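Local coordinates for angiopoietin-related protein 3 (Homo sapiens, PDB 6EUA) that raises plasma triglycerides by inhibiting lipoprotein lipase and, through the fibrinogen-like domain described here, supports adhesion of endothelial cells, at residues E12-T15 with I16-G20; G83-K86 with I87-V91; L102-W105 with K106-H110. All blocks are in the same frame, centred on the assembly; numbering follows the deposited sequence.

Overall arrangement
Three local contacts sample two helix starts and one hairpin turn of a single fibrinogen-like domain, the C-terminal part of the protein. Interactions 1 and 2 are neighbours: their centres lie about 18 Å apart, and the two contacts touch where E12 CB, at the N-cap of helix 13-18, packs on I90 CG2 at 4.2 Å. They also meet between subunits of the three-chain assembly, since K86 NZ of one copy bonds to G20 O of another. Interaction 3 stands alone, its centre about 29 Å from that of interaction 1 and 28 Å from that of interaction 2, with the centre of the chain between it and helix 84-91. Strand 96-104, which follows that helix, leads to the hairpin turn.

Interaction 1: E12-T15 with I16-G20; sequences ECTT and IYNRG
T15 and I16 share one acceptor, the carbonyl of E12 one turn back, which takes two bonds at the first turn of helix 13-18. I16 N donates to E12 O at 3.2 Å from within the carbonyl plane, while the hydroxyl T15 OG1 gives a second bond to the same oxygen, tilted out of that plane. The hydroxyl gets there because chi1 of T15 (88°) sets OG1 between the backbone N and the carbonyl carbon, leaving the methyl beside the N. I16 CG1 also lies against this oxygen, 3.6 Å from E12 O. At the other end of T15, its carbonyl receives R19 N at 3.0 Å from above the carbonyl plane, and R19 CG rests 3.2 Å from T15 O before the extended chain runs on to bond M8 through NH1. T14, the third main contributor, lies side by side with N18, its methyl CG2 3.7 Å from N18 ND2, and N18 N bonds straight back to T14 O at 2.9 Å. Before them all, the E12 carboxylate folds over the open amides: T15 N meets OE1 at 3.0 Å on the syn side, and T14 N meets OE2 at 3.1 Å from above the carboxylate plane. Two amides that have no earlier turn to bond to are thereby satisfied, and the negative charge probably also suits the positive end of the helix dipole. C13, in the same turn, is disulfide-linked to C41 of strand 37-44, which ties the short helix to the sheet. A glutamate N-cap opening a helix is the motif here, placed near the beginning of the fibrinogen C-terminal domain.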
loop_
_atom_site.group_PDB
_atom_site.type_symbol
_atom_site.label_atom_id
_atom_site.label_comp_id
_atom_site.label_asym_id
_atom_site.label_seq_id
_atom_site.Cartn_x
_atom_site.Cartn_y
_atom_site.Cartn_z
ATOM N N GLU A 12 -17.914 3.212 -8.435
ATOM C CA GLU A 12 -16.923 2.134 -8.483
ATOM C C GLU A 12 -15.724 2.615 -9.306
ATOM O O GLU A 12 -15.590 3.804 -9.585
ATOM C CB GLU A 12 -17.540 0.828 -9.014
ATOM C CG GLU A 12 -18.287 0.956 -10.332
ATOM C CD GLU A 12 -17.347 1.093 -11.505
ATOM O OE1 GLU A 12 -17.305 2.207 -12.049
ATOM O OE2 GLU A 12 -16.656 0.115 -11.872
ATOM N N CYS A 13 -14.854 1.665 -9.685
ATOM C CA CYS A 13 -13.528 2.015 -10.182
ATOM C C CYS A 13 -13.569 2.642 -11.579
ATOM O O CYS A 13 -12.711 3.473 -11.906
ATOM C CB CYS A 13 -12.631 0.776 -10.167
ATOM S SG CYS A 13 -12.114 0.256 -8.481
ATOM N N THR A 14 -14.528 2.246 -12.419
ATOM C CA THR A 14 -14.607 2.815 -13.760
ATOM C C THR A 14 -14.887 4.309 -13.693
ATOM O O THR A 14 -14.313 5.099 -14.460
ATOM C CB THR A 14 -15.687 2.097 -14.571
ATOM O OG1 THR A 14 -15.287 0.744 -14.788
ATOM C CG2 THR A 14 -15.945 2.785 -15.916
ATOM N N THR A 15 -15.760 4.727 -12.773
ATOM C CA THR A 15 -16.023 6.153 -12.658
ATOM C C THR A 15 -14.861 6.870 -11.965
ATOM O O THR A 15 -14.616 8.054 -12.204
ATOM C CB THR A 15 -17.322 6.383 -11.905
ATOM O OG1 THR A 15 -17.063 6.452 -10.511
ATOM C CG2 THR A 15 -18.300 5.230 -12.139
ATOM N N ILE A 16 -14.139 6.177 -11.087
ATOM C CA ILE A 16 -12.906 6.748 -10.555
ATOM C C ILE A 16 -11.921 7.009 -11.688
ATOM O O ILE A 16 -11.334 8.094 -11.780
ATOM C CB ILE A 16 -12.316 5.825 -9.470
ATOM C CG1 ILE A 16 -13.092 6.010 -8.173
ATOM C CG2 ILE A 16 -10.831 6.108 -9.261
ATOM C CD1 ILE A 16 -12.775 5.018 -7.131
ATOM N N TYR A 17 -11.730 6.021 -12.572
ATOM C CA TYR A 17 -10.857 6.208 -13.725
ATOM C C TYR A 17 -11.344 7.353 -14.601
ATOM O O TYR A 17 -10.583 8.274 -14.914
ATOM C CB TYR A 17 -10.755 4.905 -14.521
ATOM C CG TYR A 17 -9.800 4.969 -15.687
ATOM C CD1 TYR A 17 -10.234 5.412 -16.927
ATOM C CD2 TYR A 17 -8.464 4.572 -15.557
ATOM C CE1 TYR A 17 -9.378 5.469 -17.998
ATOM C CE2 TYR A 17 -7.594 4.629 -16.639
ATOM C CZ TYR A 17 -8.067 5.075 -17.859
ATOM O OH TYR A 17 -7.224 5.143 -18.941
ATOM N N ASN A 18 -12.623 7.336 -14.982
ATOM C CA ASN A 18 -13.122 8.382 -15.876
ATOM C C ASN A 18 -13.015 9.776 -15.273
ATOM O O ASN A 18 -12.971 10.754 -16.022
ATOM C CB ASN A 18 -14.573 8.099 -16.299
ATOM C CG ASN A 18 -14.712 6.775 -17.015
ATOM O OD1 ASN A 18 -13.726 6.220 -17.506
ATOM N ND2 ASN A 18 -15.936 6.268 -17.102
ATOM N N ARG A 19 -12.941 9.891 -13.951
ATOM C CA ARG A 19 -12.741 11.177 -13.299
ATOM C C ARG A 19 -11.269 11.570 -13.178
ATOM O O ARG A 19 -10.959 12.546 -12.485
ATOM C CB ARG A 19 -13.380 11.162 -11.913
ATOM C CG ARG A 19 -14.886 11.208 -11.937
ATOM C CD ARG A 19 -15.445 11.620 -10.594
ATOM N NE ARG A 19 -16.856 11.267 -10.483
ATOM C CZ ARG A 19 -17.572 11.400 -9.372
ATOM N NH1 ARG A 19 -17.002 11.879 -8.273
ATOM N NH2 ARG A 19 -18.855 11.049 -9.360
ATOM N N GLY A 20 -10.351 10.827 -13.800
ATOM C CA GLY A 20 -8.969 11.255 -13.890
ATOM C C GLY A 20 -7.975 10.523 -13.012
ATOM O O GLY A 20 -6.788 10.854 -13.058
#

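Interaction 2: G83-K86 with I87-V91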
loop_
_atom_site.group_PDB
_atom_site.type_symbol
_atom_site.label_atom_id
_atom_site.label_comp_id
_atom_site.label_asym_id
_atom_site.label_seq_id
_atom_site.Cartn_x
_atom_site.Cartn_y
_atom_site.Cartn_z
ATOM N N GLY A 83 -15.766 -9.268 -0.229
ATOM C CA GLY A 83 -17.045 -9.448 0.502
ATOM C C GLY A 83 -18.174 -9.547 -0.495
ATOM O O GLY A 83 -18.330 -8.709 -1.390
ATOM N N LEU A 84 -18.968 -10.622 -0.373
ATOM C CA LEU A 84 -20.058 -10.857 -1.322
ATOM C C LEU A 84 -21.072 -9.719 -1.295
ATOM O O LEU A 84 -21.551 -9.274 -2.349
ATOM C CB LEU A 84 -20.740 -12.195 -1.026
ATOM C CG LEU A 84 -19.900 -13.410 -1.435
ATOM C CD1 LEU A 84 -20.446 -14.744 -0.868
ATOM C CD2 LEU A 84 -19.782 -13.480 -2.953
ATOM N N GLU A 85 -21.398 -9.218 -0.101
ATOM C CA GLU A 85 -22.333 -8.107 -0.027
ATOM C C GLU A 85 -21.777 -6.877 -0.737
ATOM O O GLU A 85 -22.507 -6.178 -1.451
ATOM C CB GLU A 85 -22.675 -7.803 1.431
ATOM C CG GLU A 85 -24.169 -7.920 1.737
ATOM C CD GLU A 85 -25.054 -7.701 0.505
ATOM O OE1 GLU A 85 -25.045 -6.571 -0.054
ATOM O OE2 GLU A 85 -25.759 -8.659 0.103
ATOM N N LYS A 86 -20.485 -6.619 -0.589
ATOM C CA LYS A 86 -19.901 -5.478 -1.281
ATOM C C LYS A 86 -19.830 -5.713 -2.789
ATOM O O LYS A 86 -20.115 -4.799 -3.575
ATOM C CB LYS A 86 -18.527 -5.176 -0.695
ATOM C CG LYS A 86 -18.609 -4.493 0.672
ATOM C CD LYS A 86 -17.220 -4.176 1.201
ATOM C CE LYS A 86 -17.275 -3.572 2.594
ATOM N NZ LYS A 86 -18.020 -4.433 3.516
ATOM N N ILE A 87 -19.496 -6.939 -3.217
ATOM C CA ILE A 87 -19.458 -7.227 -4.654
ATOM C C ILE A 87 -20.839 -7.049 -5.262
ATOM O O ILE A 87 -20.988 -6.465 -6.344
ATOM C CB ILE A 87 -18.912 -8.642 -4.929
ATOM C CG1 ILE A 87 -17.459 -8.741 -4.510
ATOM C CG2 ILE A 87 -19.041 -8.991 -6.414
ATOM C CD1 ILE A 87 -17.095 -10.114 -3.989
ATOM N N TYR A 88 -21.875 -7.554 -4.577
ATOM C CA TYR A 88 -23.227 -7.424 -5.106
ATOM C C TYR A 88 -23.656 -5.965 -5.137
ATOM O O TYR A 88 -24.361 -5.553 -6.066
ATOM C CB TYR A 88 -24.230 -8.273 -4.302
ATOM C CG TYR A 88 -25.628 -8.195 -4.880
ATOM C CD1 TYR A 88 -25.965 -8.915 -6.018
ATOM C CD2 TYR A 88 -26.598 -7.367 -4.318
ATOM C CE1 TYR A 88 -27.227 -8.826 -6.581
ATOM C CE2 TYR A 88 -27.874 -7.273 -4.874
ATOM C CZ TYR A 88 -28.180 -8.010 -6.009
ATOM O OH TYR A 88 -29.433 -7.938 -6.582
ATOM N N SER A 89 -23.218 -5.166 -4.150
ATOM C CA SER A 89 -23.512 -3.734 -4.169
ATOM C C SER A 89 -22.984 -3.083 -5.440
ATOM O O SER A 89 -23.608 -2.168 -5.994
ATOM C CB SER A 89 -22.898 -3.057 -2.944
ATOM O OG SER A 89 -23.712 -3.253 -1.815
ATOM N N ILE A 90 -21.827 -3.527 -5.908
ATOM C CA ILE A 90 -21.299 -3.007 -7.161
ATOM C C ILE A 90 -22.123 -3.521 -8.339
ATOM O O ILE A 90 -22.605 -2.741 -9.169
ATOM C CB ILE A 90 -19.810 -3.374 -7.293
ATOM C CG1 ILE A 90 -19.022 -2.714 -6.149
ATOM C CG2 ILE A 90 -19.281 -2.998 -8.675
ATOM C CD1 ILE A 90 -17.607 -3.258 -5.957
ATOM N N VAL A 91 -22.313 -4.836 -8.420
ATOM C CA VAL A 91 -22.883 -5.425 -9.630
ATOM C C VAL A 91 -24.404 -5.259 -9.670
ATOM O O VAL A 91 -24.962 -4.768 -10.659
ATOM C CB VAL A 91 -22.464 -6.901 -9.742
ATOM C CG1 VAL A 91 -23.162 -7.570 -10.935
ATOM C CG2 VAL A 91 -20.944 -7.002 -9.884
#
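I87 presses on the carbonyl of G83 with both main chain and side chain, the tight end of the contact. I87 N donates to G83 O at 2.8 Å, nearly along the C=O axis, and I87 CD1 comes to 3.2 Å from that same oxygen, as close as CG1. With CG1 turned beside its own backbone N (chi1 -66°), the isoleucine branch lies back over the N-terminal turn, where CD1 also meets L84 CD2 at 4.4 Å. G83 itself has backbone angles at which a CB would collide with the preceding carbonyl. It is the N-cap of helix 84-91, an alpha helix laid against the main antiparallel sheet of the fibrinogen-like domain: I87 reaches L118, and I90 and V91 lean on Y96 and I218. K86, also buried, sends an almost fully extended chain, bent at its last torsion, to Y71 O and to G20 O of the third subunit. Round the helix, the more open side is looser. S89 N bonds to E85 O at 3.0 Å with the donor tilted 28° from the carbonyl plane, and S89 OG lies 3.2 Å from that oxygen, a possible bond. E85, deposited in two conformers, bonds Y125 OH through OE2 in one of them. The side chain of Y88 nears the first turn through CB alone, 3.5 Å from L84 O; its ring leads away.

Interaction 3: L102-W105 with K106-H110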
loop_
_atom_site.group_PDB
_atom_site.type_symbol
_atom_site.label_atom_id
_atom_site.label_comp_id
_atom_site.label_asym_id
_atom_site.label_seq_id
_atom_site.Cartn_x
_atom_site.Cartn_y
_atom_site.Cartn_z
ATOM N N LEU A 102 -4.180 -15.599 -13.340
ATOM C CA LEU A 102 -3.423 -16.593 -12.613
ATOM C C LEU A 102 -1.959 -16.441 -12.985
ATOM O O LEU A 102 -1.625 -16.132 -14.133
ATOM C CB LEU A 102 -3.920 -18.012 -12.930
ATOM C CG LEU A 102 -5.432 -18.259 -12.933
ATOM C CD1 LEU A 102 -5.728 -19.599 -13.617
ATOM C CD2 LEU A 102 -5.987 -18.249 -11.521
ATOM N N GLU A 103 -1.089 -16.647 -12.012
ATOM C CA GLU A 103 0.342 -16.705 -12.255
ATOM C C GLU A 103 0.827 -18.017 -11.667
ATOM O O GLU A 103 0.497 -18.341 -10.522
ATOM C CB GLU A 103 1.049 -15.494 -11.634
ATOM C CG GLU A 103 2.491 -15.724 -11.250
ATOM C CD GLU A 103 3.151 -14.474 -10.681
ATOM O OE1 GLU A 103 3.579 -13.607 -11.474
ATOM O OE2 GLU A 103 3.232 -14.359 -9.438
ATOM N N ASP A 104 1.558 -18.795 -12.460
ATOM C CA ASP A 104 2.020 -20.093 -11.994
ATOM C C ASP A 104 3.349 -19.915 -11.261
ATOM O O ASP A 104 3.825 -18.795 -11.058
ATOM C CB ASP A 104 2.110 -21.071 -13.161
ATOM C CG ASP A 104 3.006 -20.572 -14.278
ATOM O OD1 ASP A 104 4.216 -20.379 -14.031
ATOM O OD2 ASP A 104 2.500 -20.396 -15.409
ATOM N N TRP A 105 3.962 -21.024 -10.835
ATOM C CA TRP A 105 5.246 -20.942 -10.147
ATOM C C TRP A 105 6.390 -20.597 -11.090
ATOM O O TRP A 105 7.378 -20.004 -10.650
ATOM C CB TRP A 105 5.519 -22.248 -9.388
ATOM C CG TRP A 105 4.507 -22.421 -8.300
ATOM C CD1 TRP A 105 3.273 -22.994 -8.418
ATOM C CD2 TRP A 105 4.607 -21.959 -6.944
ATOM N NE1 TRP A 105 2.604 -22.935 -7.219
ATOM C CE2 TRP A 105 3.397 -22.305 -6.296
ATOM C CE3 TRP A 105 5.598 -21.295 -6.212
ATOM C CZ2 TRP A 105 3.155 -22.011 -4.954
ATOM C CZ3 TRP A 105 5.355 -21.002 -4.876
ATOM C CH2 TRP A 105 4.141 -21.361 -4.262
ATOM N N LYS A 106 6.268 -20.920 -12.376
ATOM C CA LYS A 106 7.236 -20.480 -13.375
ATOM C C LYS A 106 7.032 -19.024 -13.770
ATOM O O LYS A 106 7.692 -18.552 -14.702
ATOM C CB LYS A 106 7.153 -21.364 -14.628
ATOM C CG LYS A 106 7.076 -22.873 -14.365
ATOM C CD LYS A 106 8.121 -23.349 -13.360
ATOM C CE LYS A 106 7.716 -24.669 -12.703
ATOM N NZ LYS A 106 8.903 -25.509 -12.337
ATOM N N ASP A 107 6.108 -18.329 -13.104
ATOM C CA ASP A 107 5.818 -16.909 -13.287
ATOM C C ASP A 107 5.188 -16.590 -14.636
ATOM O O ASP A 107 5.184 -15.428 -15.052
ATOM C CB ASP A 107 7.071 -16.058 -13.075
ATOM C CG ASP A 107 7.633 -16.212 -11.684
ATOM O OD1 ASP A 107 6.851 -16.088 -10.718
ATOM O OD2 ASP A 107 8.848 -16.471 -11.556
ATOM N N ASN A 108 4.647 -17.584 -15.335
ATOM C CA ASN A 108 3.843 -17.297 -16.512
ATOM C C ASN A 108 2.473 -16.781 -16.091
ATOM O O ASN A 108 1.910 -17.213 -15.081
ATOM C CB ASN A 108 3.669 -18.538 -17.384
ATOM C CG ASN A 108 4.978 -19.090 -17.898
ATOM O OD1 ASN A 108 6.047 -18.853 -17.329
ATOM N ND2 ASN A 108 4.898 -19.841 -18.988
ATOM N N LYS A 109 1.933 -15.859 -16.880
ATOM C CA LYS A 109 0.654 -15.225 -16.595
ATOM C C LYS A 109 -0.422 -15.769 -17.522
ATOM O O LYS A 109 -0.245 -15.789 -18.744
ATOM C CB LYS A 109 0.752 -13.708 -16.747
ATOM C CG LYS A 109 1.666 -13.049 -15.733
ATOM C CD LYS A 109 1.407 -11.551 -15.646
ATOM C CE LYS A 109 2.127 -10.791 -16.764
ATOM N NZ LYS A 109 1.387 -10.804 -18.066
ATOM N N HIS A 110 -1.535 -16.195 -16.936
ATOM C CA HIS A 110 -2.726 -16.614 -17.662
ATOM C C HIS A 110 -3.899 -15.733 -17.251
ATOM O O HIS A 110 -3.998 -15.326 -16.093
ATOM C CB HIS A 110 -3.061 -18.082 -17.372
ATOM C CG HIS A 110 -1.936 -19.026 -17.658
ATOM N ND1 HIS A 110 -1.074 -19.477 -16.680
ATOM C CD2 HIS A 110 -1.529 -19.605 -18.812
ATOM C CE1 HIS A 110 -0.189 -20.296 -17.220
ATOM N NE2 HIS A 110 -0.443 -20.390 -18.513
#
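L102 to D104 and N108 to H110 form the end of a two-stranded antiparallel hairpin at the surface of the domain, where strand 96-104 turns back into strand 109-118. L102 and H110 are a hydrogen-bonded pair, each backbone N reaching the other's O at 2.8 Å. A type I turn from D104 to D107 closes it, with D107 in left-handed backbone geometry and D104 N bonded to N108 O at 3.1 Å, the type I turn with G1 bulge. D104 holds the turn from inside: with chi1 at 57°, its carboxylate swings over the loop, and N108 N meets OD1 at 3.1 Å from above the carboxylate plane. OD2 lies at the H110 ring edge, 3.2 Å from CE1, the two planes 56° apart. With an alanine in place of D104, N108 N would probably be left without its carboxylate acceptor and the turn would be less firmly held. On the other face, E103 and D107 run side by side, OE1 and OD1 4.2 Å apart. That proximity of like charges is probably eased by K212, which makes a salt bridge to D107, and by S213, which bonds E103.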